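Local coordinates for protein acyl-CoA dehydrogenase (Bacillus anthracis, PDB 3OWA) that probably catalyses the FAD-dependent alpha,beta-dehydrogenation of acyl-CoA thioesters, at residues 153-158 with 163-168; 197-202 with 258-263; 176-181 with 208-213. All coordinates share one frame; numbering follows the deposited sequence.

How the interactions relate
All three contacts gather around the beta domain in the middle of this acyl-CoA dehydrogenase, and all are largely buried, but their chemistry differs. Interaction 1 is polar: a glutamate carboxylate ties together the loop between strands 149-152 and 168-171, whose first residues bind the flavin. Interaction 2 sets a tyrosine of strand 195-202 against the start of helix 257-293, joining the sheet to the C-terminal helical region. Interaction 3 is wholly apolar and lies in the interior of the beta domain. Strands 195-202 and 206-213, used by interactions 2 and 3, are antiparallel neighbours, while T167 and T168 of interaction 1 pair with K201 and N181 through their backbones.

Interaction 1. Residues 153-158 with 163-168; sequences LTEPGS and LGAKTT. With FAD (flavin-adenine dinucleotide), chain E.
The carboxylate of E155 reaches across to the backbone and side chain of 165-167 and is gripped there at both oxygens. E155 OE1 takes the amide of K166, 2.8 Å from K166 N to OE1, from above the carboxylate plane by 42°. E155 OE2 accepts twice from T167: T167 N comes in on the syn lone pair of OE2 at 3.1 Å, whereas T167 OG1, 2.8 Å from OE2, sits well above the plane. With CG anti to the carbonyl carbon (chi1 -56°) and the chain extended beyond it, the glutamate reaches the second segment at full length. T167 has OG1 beside its own backbone N (chi1 -59°), which lets amide and hydroxyl close on the same oxygen. The methyl CB of A165 packs against the carboxylate, and K184 of strand 177-188 forms a salt bridge with OE2, which would be expected to stabilise a charged glutamate.

Both segments belong to the long loop joining strands 149-152 and 168-171 of the middle beta domain, and E155 begins a type I turn that closes at S158. Just ahead of that turn the chain holds the flavin: L153 N and T154 N both donate to FAD O2, and T154 OG1 donates to FAD N1 at 2.7 Å. The turn itself faces the second subunit, whose R294 and Q296 hydrogen-bond to the carbonyls of P156 and G157.

Further along, S158 lies against the backbone of G164 and A165, with CB 3.8 Å from G164 C and OG 3.5 Å from A165 CA. One water donates to S158 OG and G164 O; another bridges E155 OE1 and T167 OG1.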
loop_
_atom_site.group_PDB
_atom_site.type_symbol
_atom_site.label_atom_id
_atom_site.label_comp_id
_atom_site.label_asym_id
_atom_site.label_seq_id
_atom_site.Cartn_x
_atom_site.Cartn_y
_atom_site.Cartn_z
ATOM N N LEU A 153 16.448 -16.622 -15.532
ATOM C CA LEU A 153 17.467 -15.582 -15.598
ATOM C C LEU A 153 18.039 -15.248 -14.206
ATOM O O LEU A 153 19.242 -15.230 -14.005
ATOM C CB LEU A 153 16.870 -14.333 -16.205
ATOM C CG LEU A 153 17.716 -13.035 -16.279
ATOM C CD1 LEU A 153 19.049 -13.251 -16.975
ATOM C CD2 LEU A 153 16.914 -11.900 -16.951
ATOM N N THR A 154 17.155 -14.945 -13.264
ATOM C CA THR A 154 17.532 -14.556 -11.912
ATOM C C THR A 154 18.364 -15.579 -11.159
ATOM O O THR A 154 18.191 -16.787 -11.325
ATOM C CB THR A 154 16.283 -14.258 -11.116
ATOM O OG1 THR A 154 15.497 -13.286 -11.827
ATOM C CG2 THR A 154 16.595 -13.729 -9.759
ATOM N N GLU A 155 19.324 -15.083 -10.373
ATOM C CA GLU A 155 20.101 -15.931 -9.467
ATOM C C GLU A 155 20.092 -15.379 -8.034
ATOM O O GLU A 155 19.688 -14.250 -7.815
ATOM C CB GLU A 155 21.559 -16.128 -9.928
ATOM C CG GLU A 155 21.655 -16.681 -11.324
ATOM C CD GLU A 155 23.016 -17.022 -11.778
ATOM O OE1 GLU A 155 24.001 -16.941 -10.971
ATOM O OE2 GLU A 155 23.112 -17.432 -12.966
ATOM N N PRO A 156 20.563 -16.169 -7.047
ATOM C CA PRO A 156 20.570 -15.603 -5.682
ATOM C C PRO A 156 21.360 -14.285 -5.623
ATOM O O PRO A 156 20.952 -13.357 -4.915
ATOM C CB PRO A 156 21.286 -16.674 -4.866
ATOM C CG PRO A 156 20.927 -18.002 -5.581
ATOM C CD PRO A 156 20.896 -17.615 -7.076
ATOM N N GLY A 157 22.454 -14.205 -6.390
ATOM C CA GLY A 157 23.352 -13.040 -6.341
ATOM C C GLY A 157 23.047 -12.024 -7.424
ATOM O O GLY A 157 23.729 -11.001 -7.544
ATOM N N SER A 158 22.023 -12.272 -8.237
ATOM C CA SER A 158 21.748 -11.366 -9.344
ATOM C C SER A 158 20.262 -11.282 -9.673
ATOM O O SER A 158 19.694 -12.184 -10.313
ATOM C CB SER A 158 22.598 -11.718 -10.591
ATOM O OG SER A 158 22.401 -13.044 -11.053
ATOM N N LEU A 163 22.676 -9.311 -15.471
ATOM C CA LEU A 163 23.861 -9.731 -16.249
ATOM C C LEU A 163 25.017 -10.158 -15.352
ATOM O O LEU A 163 26.048 -10.641 -15.832
ATOM C CB LEU A 163 24.320 -8.611 -17.216
ATOM C CG LEU A 163 23.253 -7.953 -18.107
ATOM C CD1 LEU A 163 23.881 -6.903 -19.011
ATOM C CD2 LEU A 163 22.433 -8.971 -18.915
ATOM N N GLY A 164 24.853 -9.972 -14.041
ATOM C CA GLY A 164 25.798 -10.517 -13.063
ATOM C C GLY A 164 25.624 -12.028 -12.799
ATOM O O GLY A 164 26.210 -12.562 -11.863
ATOM N N ALA A 165 24.842 -12.727 -13.628
ATOM C CA ALA A 165 24.682 -14.184 -13.480
ATOM C C ALA A 165 26.035 -14.878 -13.306
ATOM O O ALA A 165 27.017 -14.549 -13.986
ATOM C CB ALA A 165 23.955 -14.766 -14.666
ATOM N N LYS A 166 26.082 -15.826 -12.384
ATOM C CA LYS A 166 27.301 -16.619 -12.111
ATOM C C LYS A 166 27.224 -18.070 -12.662
ATOM O O LYS A 166 28.227 -18.784 -12.675
ATOM C CB LYS A 166 27.535 -16.642 -10.613
ATOM C CG LYS A 166 28.216 -15.378 -10.085
ATOM C CD LYS A 166 28.226 -15.394 -8.550
ATOM C CE LYS A 166 28.681 -14.040 -7.951
ATOM N NZ LYS A 166 30.138 -13.758 -8.118
ATOM N N THR A 167 26.051 -18.510 -13.123
ATOM C CA THR A 167 25.973 -19.790 -13.847
ATOM C C THR A 167 26.917 -19.819 -15.069
ATOM O O THR A 167 26.897 -18.922 -15.921
ATOM C CB THR A 167 24.511 -20.076 -14.310
ATOM O OG1 THR A 167 23.672 -20.119 -13.152
ATOM C CG2 THR A 167 24.370 -21.423 -15.080
ATOM N N THR A 168 27.728 -20.870 -15.152
ATOM C CA THR A 168 28.686 -21.048 -16.234
ATOM C C THR A 168 28.286 -22.136 -17.224
ATOM O O THR A 168 27.490 -23.047 -16.904
ATOM C CB THR A 168 30.054 -21.424 -15.675
ATOM O OG1 THR A 168 29.926 -22.628 -14.921
ATOM C CG2 THR A 168 30.572 -20.313 -14.774
HETATM P PA FAD E . 17.306 -6.738 -5.836
HETATM O O1A FAD E . 18.265 -7.272 -4.802
HETATM O O2A FAD E . 17.812 -6.674 -7.231
HETATM O O5B FAD E . 16.744 -5.326 -5.405
HETATM C C5B FAD E . 16.505 -4.959 -4.069
HETATM C C4B FAD E . 16.107 -3.493 -3.975
HETATM O O4B FAD E . 17.173 -2.645 -4.433
HETATM C C3B FAD E . 14.885 -3.203 -4.840
HETATM O O3B FAD E . 14.062 -2.192 -4.261
HETATM C C2B FAD E . 15.525 -2.612 -6.071
HETATM O O2B FAD E . 14.662 -1.765 -6.767
HETATM C C1B FAD E . 16.675 -1.839 -5.478
HETATM N N9A FAD E . 17.722 -1.613 -6.479
HETATM C C8A FAD E . 18.433 -2.556 -7.175
HETATM N N7A FAD E . 19.304 -1.944 -7.997
HETATM C C5A FAD E . 19.183 -0.616 -7.820
HETATM C C6A FAD E . 19.845 0.496 -8.398
HETATM N N6A FAD E . 20.870 0.336 -9.243
HETATM N N1A FAD E . 19.467 1.754 -7.999
HETATM C C2A FAD E . 18.473 1.935 -7.049
HETATM N N3A FAD E . 17.847 0.843 -6.455
HETATM C C4A FAD E . 18.183 -0.406 -6.849
HETATM N N1 FAD E . 13.061 -14.325 -12.503
HETATM C C2 FAD E . 13.151 -15.058 -13.665
HETATM O O2 FAD E . 14.078 -14.886 -14.425
HETATM N N3 FAD E . 12.205 -16.004 -14.009
HETATM C C4 FAD E . 11.150 -16.267 -13.196
HETATM O O4 FAD E . 10.323 -17.117 -13.567
HETATM C C4X FAD E . 11.036 -15.527 -12.015
HETATM N N5 FAD E . 9.991 -15.798 -11.154
HETATM C C5X FAD E . 9.894 -15.122 -9.946
HETATM C C6 FAD E . 8.824 -15.426 -9.098
HETATM C C7 FAD E . 8.729 -14.778 -7.871
HETATM C C7M FAD E . 7.582 -15.115 -6.942
HETATM C C8 FAD E . 9.718 -13.831 -7.527
HETATM C C8M FAD E . 9.707 -13.064 -6.244
HETATM C C9 FAD E . 10.750 -13.501 -8.399
HETATM C C9A FAD E . 10.858 -14.141 -9.610
HETATM N N10 FAD E . 11.883 -13.818 -10.484
HETATM C C10 FAD E . 12.000 -14.547 -11.661
HETATM C "C1'" FAD E . 12.975 -12.829 -10.097
HETATM C "C2'" FAD E . 12.484 -11.388 -9.916
HETATM O "O2'" FAD E . 11.813 -10.805 -11.010
HETATM C "C3'" FAD E . 13.559 -10.480 -9.013
HETATM O "O3'" FAD E . 13.004 -10.558 -7.747
HETATM C "C4'" FAD E . 13.713 -9.225 -9.398
HETATM O "O4'" FAD E . 14.146 -9.279 -10.757
HETATM C "C5'" FAD E . 14.504 -8.240 -8.538
HETATM O "O5'" FAD E . 15.586 -8.938 -7.978
HETATM P P FAD E . 15.836 -9.084 -6.423
HETATM O O1P FAD E . 14.575 -9.696 -5.854
HETATM O O2P FAD E . 17.083 -9.889 -6.194
HETATM O O3P FAD E . 15.931 -7.610 -5.824
HETATM O O HOH W 1 24.570 -19.801 -10.116
HETATM O O HOH W 2 24.743 -14.045 -9.451
#

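Interaction 2. Residues 197-202 with 258-263; sequences IVYAKI and HIIAFN
Strand 197-202 faces helix 258-263 at a distance, the closest alpha carbons being those of Y199 and A261, 8.8 Å apart, and the Y199 side chain spans it. Its CG stands anti to the carbonyl carbon (chi1 -73°), and the ring leaves the strand toward the helix with the phenol oxygen leading. Y199 OH ends between two consecutive helix residues: it is 3.3 Å from I260 CG2 and 3.6 Å from A261 CB. Behind the oxygen, Y199 CZ packs on A261 CB at 3.9 Å, both helix groups approaching the ring obliquely.

This joins the sheet of the middle domain to the opening turns of helix 257-293, part of the helical C-terminal region of the acyl-CoA dehydrogenase fold. A261 N lies 3.2 Å from Y199 OH, but the angle is too poor for a hydrogen bond; the hydroxyl is instead hydrogen-bonded to that of Y151, on neighbouring strand 149-152. The F207 ring also meets that of Y199, their planes about 20° apart.

Within the helix, N263 ND2 hydrogen-bonds back to I259 O at 2.8 Å, an oxygen that N263 N reaches from the opposite face of its plane.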
loop_
_atom_site.group_PDB
_atom_site.type_symbol
_atom_site.label_atom_id
_atom_site.label_comp_id
_atom_site.label_asym_id
_atom_site.label_seq_id
_atom_site.Cartn_x
_atom_site.Cartn_y
_atom_site.Cartn_z
ATOM N N ILE A 197 14.356 -21.593 -20.547
ATOM C CA ILE A 197 15.268 -20.681 -21.232
ATOM C C ILE A 197 16.243 -20.229 -20.163
ATOM O O ILE A 197 15.862 -19.500 -19.284
ATOM C CB ILE A 197 14.543 -19.448 -21.788
ATOM C CG1 ILE A 197 13.358 -19.879 -22.693
ATOM C CG2 ILE A 197 15.577 -18.487 -22.544
ATOM C CD1 ILE A 197 13.709 -20.778 -23.900
ATOM N N VAL A 198 17.465 -20.730 -20.208
ATOM C CA VAL A 198 18.434 -20.480 -19.138
ATOM C C VAL A 198 19.573 -19.556 -19.614
ATOM O O VAL A 198 20.137 -19.757 -20.676
ATOM C CB VAL A 198 19.076 -21.805 -18.717
ATOM C CG1 VAL A 198 20.147 -21.572 -17.660
ATOM C CG2 VAL A 198 17.982 -22.834 -18.245
ATOM N N TYR A 199 19.966 -18.582 -18.805
ATOM C CA TYR A 199 21.081 -17.719 -19.175
ATOM C C TYR A 199 22.283 -18.122 -18.373
ATOM O O TYR A 199 22.153 -18.378 -17.169
ATOM C CB TYR A 199 20.731 -16.284 -18.798
ATOM C CG TYR A 199 19.711 -15.659 -19.697
ATOM C CD1 TYR A 199 20.110 -14.892 -20.809
ATOM C CD2 TYR A 199 18.349 -15.780 -19.430
ATOM C CE1 TYR A 199 19.163 -14.267 -21.631
ATOM C CE2 TYR A 199 17.403 -15.161 -20.259
ATOM C CZ TYR A 199 17.804 -14.411 -21.339
ATOM O OH TYR A 199 16.819 -13.788 -22.115
ATOM N N ALA A 200 23.458 -18.187 -19.027
ATOM C CA ALA A 200 24.692 -18.633 -18.380
ATOM C C ALA A 200 25.856 -17.974 -19.110
ATOM O O ALA A 200 25.690 -17.547 -20.248
ATOM C CB ALA A 200 24.843 -20.151 -18.456
ATOM N N LYS A 201 27.017 -17.896 -18.474
ATOM C CA LYS A 201 28.181 -17.304 -19.133
ATOM C C LYS A 201 29.119 -18.383 -19.661
ATOM O O LYS A 201 29.703 -19.125 -18.880
ATOM C CB LYS A 201 28.929 -16.331 -18.212
ATOM C CG LYS A 201 28.112 -15.111 -17.863
ATOM C CD LYS A 201 28.890 -14.158 -16.946
ATOM C CE LYS A 201 28.045 -12.910 -16.673
ATOM N NZ LYS A 201 28.828 -11.911 -15.854
ATOM N N ILE A 202 29.234 -18.469 -20.993
ATOM C CA ILE A 202 30.163 -19.408 -21.646
ATOM C C ILE A 202 31.588 -19.093 -21.221
ATOM O O ILE A 202 31.989 -17.960 -21.307
ATOM C CB ILE A 202 29.991 -19.414 -23.172
ATOM C CG1 ILE A 202 28.608 -19.999 -23.499
ATOM C CG2 ILE A 202 31.137 -20.230 -23.849
ATOM C CD1 ILE A 202 28.112 -19.791 -24.905
ATOM N N HIS A 258 22.202 -10.664 -23.616
ATOM C CA HIS A 258 21.554 -9.396 -23.190
ATOM C C HIS A 258 20.515 -8.878 -24.170
ATOM O O HIS A 258 19.498 -8.268 -23.760
ATOM C CB HIS A 258 22.568 -8.284 -22.853
ATOM C CG HIS A 258 23.262 -7.702 -24.052
ATOM N ND1 HIS A 258 24.374 -8.286 -24.620
ATOM C CD2 HIS A 258 22.988 -6.603 -24.801
ATOM C CE1 HIS A 258 24.762 -7.568 -25.664
ATOM N NE2 HIS A 258 23.935 -6.545 -25.797
ATOM N N ILE A 259 20.751 -9.126 -25.451
ATOM C CA ILE A 259 19.812 -8.716 -26.482
ATOM C C ILE A 259 18.453 -9.442 -26.316
ATOM O O ILE A 259 17.366 -8.825 -26.431
ATOM C CB ILE A 259 20.410 -8.965 -27.872
ATOM C CG1 ILE A 259 21.549 -7.971 -28.132
ATOM C CG2 ILE A 259 19.333 -8.910 -28.973
ATOM C CD1 ILE A 259 22.410 -8.330 -29.337
ATOM N N ILE A 260 18.513 -10.736 -26.020
ATOM C CA ILE A 260 17.290 -11.504 -25.741
ATOM C C ILE A 260 16.610 -11.016 -24.447
ATOM O O ILE A 260 15.387 -10.710 -24.451
ATOM C CB ILE A 260 17.564 -13.006 -25.712
ATOM C CG1 ILE A 260 18.198 -13.436 -27.054
ATOM C CG2 ILE A 260 16.249 -13.818 -25.356
ATOM C CD1 ILE A 260 18.711 -14.922 -27.050
ATOM N N ALA A 261 17.410 -10.854 -23.379
ATOM C CA ALA A 261 16.881 -10.517 -22.077
ATOM C C ALA A 261 16.194 -9.157 -22.102
ATOM O O ALA A 261 15.136 -8.977 -21.468
ATOM C CB ALA A 261 17.981 -10.547 -20.995
ATOM N N PHE A 262 16.806 -8.208 -22.816
ATOM C CA PHE A 262 16.275 -6.859 -22.886
ATOM C C PHE A 262 14.977 -6.829 -23.702
ATOM O O PHE A 262 14.003 -6.159 -23.315
ATOM C CB PHE A 262 17.313 -5.856 -23.437
ATOM C CG PHE A 262 16.686 -4.664 -24.162
ATOM C CD1 PHE A 262 16.228 -3.538 -23.444
ATOM C CD2 PHE A 262 16.545 -4.665 -25.572
ATOM C CE1 PHE A 262 15.625 -2.424 -24.117
ATOM C CE2 PHE A 262 15.957 -3.568 -26.248
ATOM C CZ PHE A 262 15.489 -2.454 -25.511
ATOM N N ASN A 263 14.951 -7.558 -24.812
ATOM C CA ASN A 263 13.765 -7.574 -25.646
ATOM C C ASN A 263 12.598 -8.278 -24.981
ATOM O O ASN A 263 11.464 -7.792 -25.063
ATOM C CB ASN A 263 14.046 -8.210 -26.998
ATOM C CG ASN A 263 14.544 -7.211 -28.003
ATOM O OD1 ASN A 263 13.763 -6.449 -28.599
ATOM N ND2 ASN A 263 15.846 -7.202 -28.201
#

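Interaction 3. Residues 176-181 with 208-213; sequences THYVLN and SAFIVE
F210 points its ring edge at one face of the Y178 ring inside the middle beta domain of the acyl-CoA dehydrogenase fold, an edge-to-face (T-shaped) pair with centroids 5.2 Å apart and planes at 66°. The atom doing the touching is F210 CE1, which stands over the Y178 face near the rim rather than above its middle: it is 3.5 Å from Y178 CD2 and almost as close to CG. L180 CD2 approaches the F210 ring obliquely.

These side chains lie in the interior of the domain. Strands 177-181 and 208-213 belong to one curled sheet but do not pair with each other here; their axes run 10.5 Å apart and almost perpendicular, at 92°, so they meet through side chains alone. Alternation along each strand turns Y178 and L180 inward from one side, F210 and V212 from the other. Y178 holds CG anti to its carbonyl carbon and turns its ring to chi2 -80°, which presents a face to F210; the two side chains cross at about a right angle.

I202 of strand 195-202 and A169 of strand 168-171 also pack against F210, while I254 touches Y178. V245 adds to the apolar cluster beside L180 and V212. L180 CD2 serves both partners across the contact, 4.2 Å from F210 CD2 and 4.4 Å from V212 CG2.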
loop_
_atom_site.group_PDB
_atom_site.type_symbol
_atom_site.label_atom_id
_atom_site.label_comp_id
_atom_site.label_asym_id
_atom_site.label_seq_id
_atom_site.Cartn_x
_atom_site.Cartn_y
_atom_site.Cartn_z
ATOM N N THR A 176 30.286 -31.333 -28.298
ATOM C CA THR A 176 28.916 -31.643 -28.664
ATOM C C THR A 176 27.857 -31.004 -27.730
ATOM O O THR A 176 26.735 -30.783 -28.149
ATOM C CB THR A 176 28.697 -33.166 -28.722
ATOM O OG1 THR A 176 28.883 -33.733 -27.418
ATOM C CG2 THR A 176 29.678 -33.834 -29.737
ATOM N N HIS A 177 28.236 -30.735 -26.481
ATOM C CA HIS A 177 27.310 -30.250 -25.445
ATOM C C HIS A 177 27.972 -29.182 -24.604
ATOM O O HIS A 177 29.166 -29.295 -24.311
ATOM C CB HIS A 177 26.919 -31.372 -24.485
ATOM C CG HIS A 177 26.100 -32.452 -25.107
ATOM N ND1 HIS A 177 26.652 -33.432 -25.900
ATOM C CD2 HIS A 177 24.774 -32.721 -25.035
ATOM C CE1 HIS A 177 25.696 -34.247 -26.312
ATOM N NE2 HIS A 177 24.548 -33.840 -25.798
ATOM N N TYR A 178 27.188 -28.175 -24.211
ATOM C CA TYR A 178 27.583 -27.258 -23.145
ATOM C C TYR A 178 27.290 -27.915 -21.814
ATOM O O TYR A 178 26.248 -28.556 -21.669
ATOM C CB TYR A 178 26.825 -25.920 -23.251
ATOM C CG TYR A 178 27.373 -25.075 -24.373
ATOM C CD1 TYR A 178 28.536 -24.337 -24.192
ATOM C CD2 TYR A 178 26.714 -25.018 -25.623
ATOM C CE1 TYR A 178 29.054 -23.547 -25.231
ATOM C CE2 TYR A 178 27.218 -24.223 -26.678
ATOM C CZ TYR A 178 28.398 -23.506 -26.470
ATOM O OH TYR A 178 28.902 -22.716 -27.474
ATOM N N VAL A 179 28.225 -27.764 -20.884
ATOM C CA VAL A 179 28.139 -28.270 -19.511
ATOM C C VAL A 179 27.804 -27.081 -18.594
ATOM O O VAL A 179 28.616 -26.153 -18.418
ATOM C CB VAL A 179 29.466 -28.980 -19.070
ATOM C CG1 VAL A 179 29.383 -29.460 -17.640
ATOM C CG2 VAL A 179 29.798 -30.189 -19.986
ATOM N N LEU A 180 26.586 -27.070 -18.054
ATOM C CA LEU A 180 26.128 -25.897 -17.266
ATOM C C LEU A 180 26.188 -26.147 -15.756
ATOM O O LEU A 180 25.779 -27.227 -15.269
ATOM C CB LEU A 180 24.692 -25.485 -17.671
ATOM C CG LEU A 180 24.598 -24.438 -18.783
ATOM C CD1 LEU A 180 25.057 -25.042 -20.103
ATOM C CD2 LEU A 180 23.140 -23.915 -18.907
ATOM N N ASN A 181 26.689 -25.162 -15.019
ATOM C CA ASN A 181 26.728 -25.242 -13.564
ATOM C C ASN A 181 26.265 -23.968 -12.914
ATOM O O ASN A 181 26.786 -22.886 -13.217
ATOM C CB ASN A 181 28.147 -25.562 -13.072
ATOM C CG ASN A 181 28.516 -26.993 -13.295
ATOM O OD1 ASN A 181 29.231 -27.330 -14.267
ATOM N ND2 ASN A 181 28.071 -27.865 -12.388
ATOM N N SER A 208 25.003 -15.692 -22.302
ATOM C CA SER A 208 24.326 -16.363 -23.426
ATOM C C SER A 208 23.041 -17.095 -22.988
ATOM O O SER A 208 22.923 -17.434 -21.849
ATOM C CB SER A 208 25.291 -17.397 -24.072
ATOM O OG SER A 208 26.514 -16.792 -24.470
ATOM N N ALA A 209 22.096 -17.321 -23.896
ATOM C CA ALA A 209 20.862 -18.018 -23.545
ATOM C C ALA A 209 20.873 -19.422 -24.115
ATOM O O ALA A 209 21.473 -19.648 -25.171
ATOM C CB ALA A 209 19.646 -17.232 -24.044
ATOM N N PHE A 210 20.199 -20.357 -23.428
ATOM C CA PHE A 210 20.178 -21.779 -23.819
ATOM C C PHE A 210 18.789 -22.336 -23.641
ATOM O O PHE A 210 18.091 -21.984 -22.677
ATOM C CB PHE A 210 21.090 -22.614 -22.914
ATOM C CG PHE A 210 22.553 -22.235 -22.992
ATOM C CD1 PHE A 210 23.403 -22.909 -23.853
ATOM C CD2 PHE A 210 23.068 -21.232 -22.198
ATOM C CE1 PHE A 210 24.770 -22.583 -23.939
ATOM C CE2 PHE A 210 24.435 -20.887 -22.260
ATOM C CZ PHE A 210 25.287 -21.575 -23.154
ATOM N N ILE A 211 18.371 -23.197 -24.562
ATOM C CA ILE A 211 17.136 -23.958 -24.359
ATOM C C ILE A 211 17.517 -25.238 -23.619
ATOM O O ILE A 211 18.353 -26.052 -24.082
ATOM C CB ILE A 211 16.456 -24.290 -25.686
ATOM C CG1 ILE A 211 16.189 -23.007 -26.481
ATOM C CG2 ILE A 211 15.220 -25.199 -25.463
ATOM C CD1 ILE A 211 15.972 -23.232 -28.013
ATOM N N VAL A 212 16.976 -25.391 -22.419
ATOM C CA VAL A 212 17.385 -26.480 -21.564
ATOM C C VAL A 212 16.129 -27.283 -21.243
ATOM O O VAL A 212 15.194 -26.753 -20.637
ATOM C CB VAL A 212 17.991 -25.959 -20.252
ATOM C CG1 VAL A 212 18.359 -27.147 -19.324
ATOM C CG2 VAL A 212 19.209 -25.070 -20.543
ATOM N N GLU A 213 16.120 -28.551 -21.634
ATOM C CA GLU A 213 15.029 -29.450 -21.270
ATOM C C GLU A 213 15.186 -29.986 -19.849
ATOM O O GLU A 213 16.307 -30.317 -19.401
ATOM C CB GLU A 213 14.962 -30.591 -22.290
ATOM C CG GLU A 213 14.583 -30.081 -23.677
ATOM C CD GLU A 213 14.426 -31.201 -24.715
ATOM O OE1 GLU A 213 14.548 -30.926 -25.930
ATOM O OE2 GLU A 213 14.182 -32.358 -24.325
#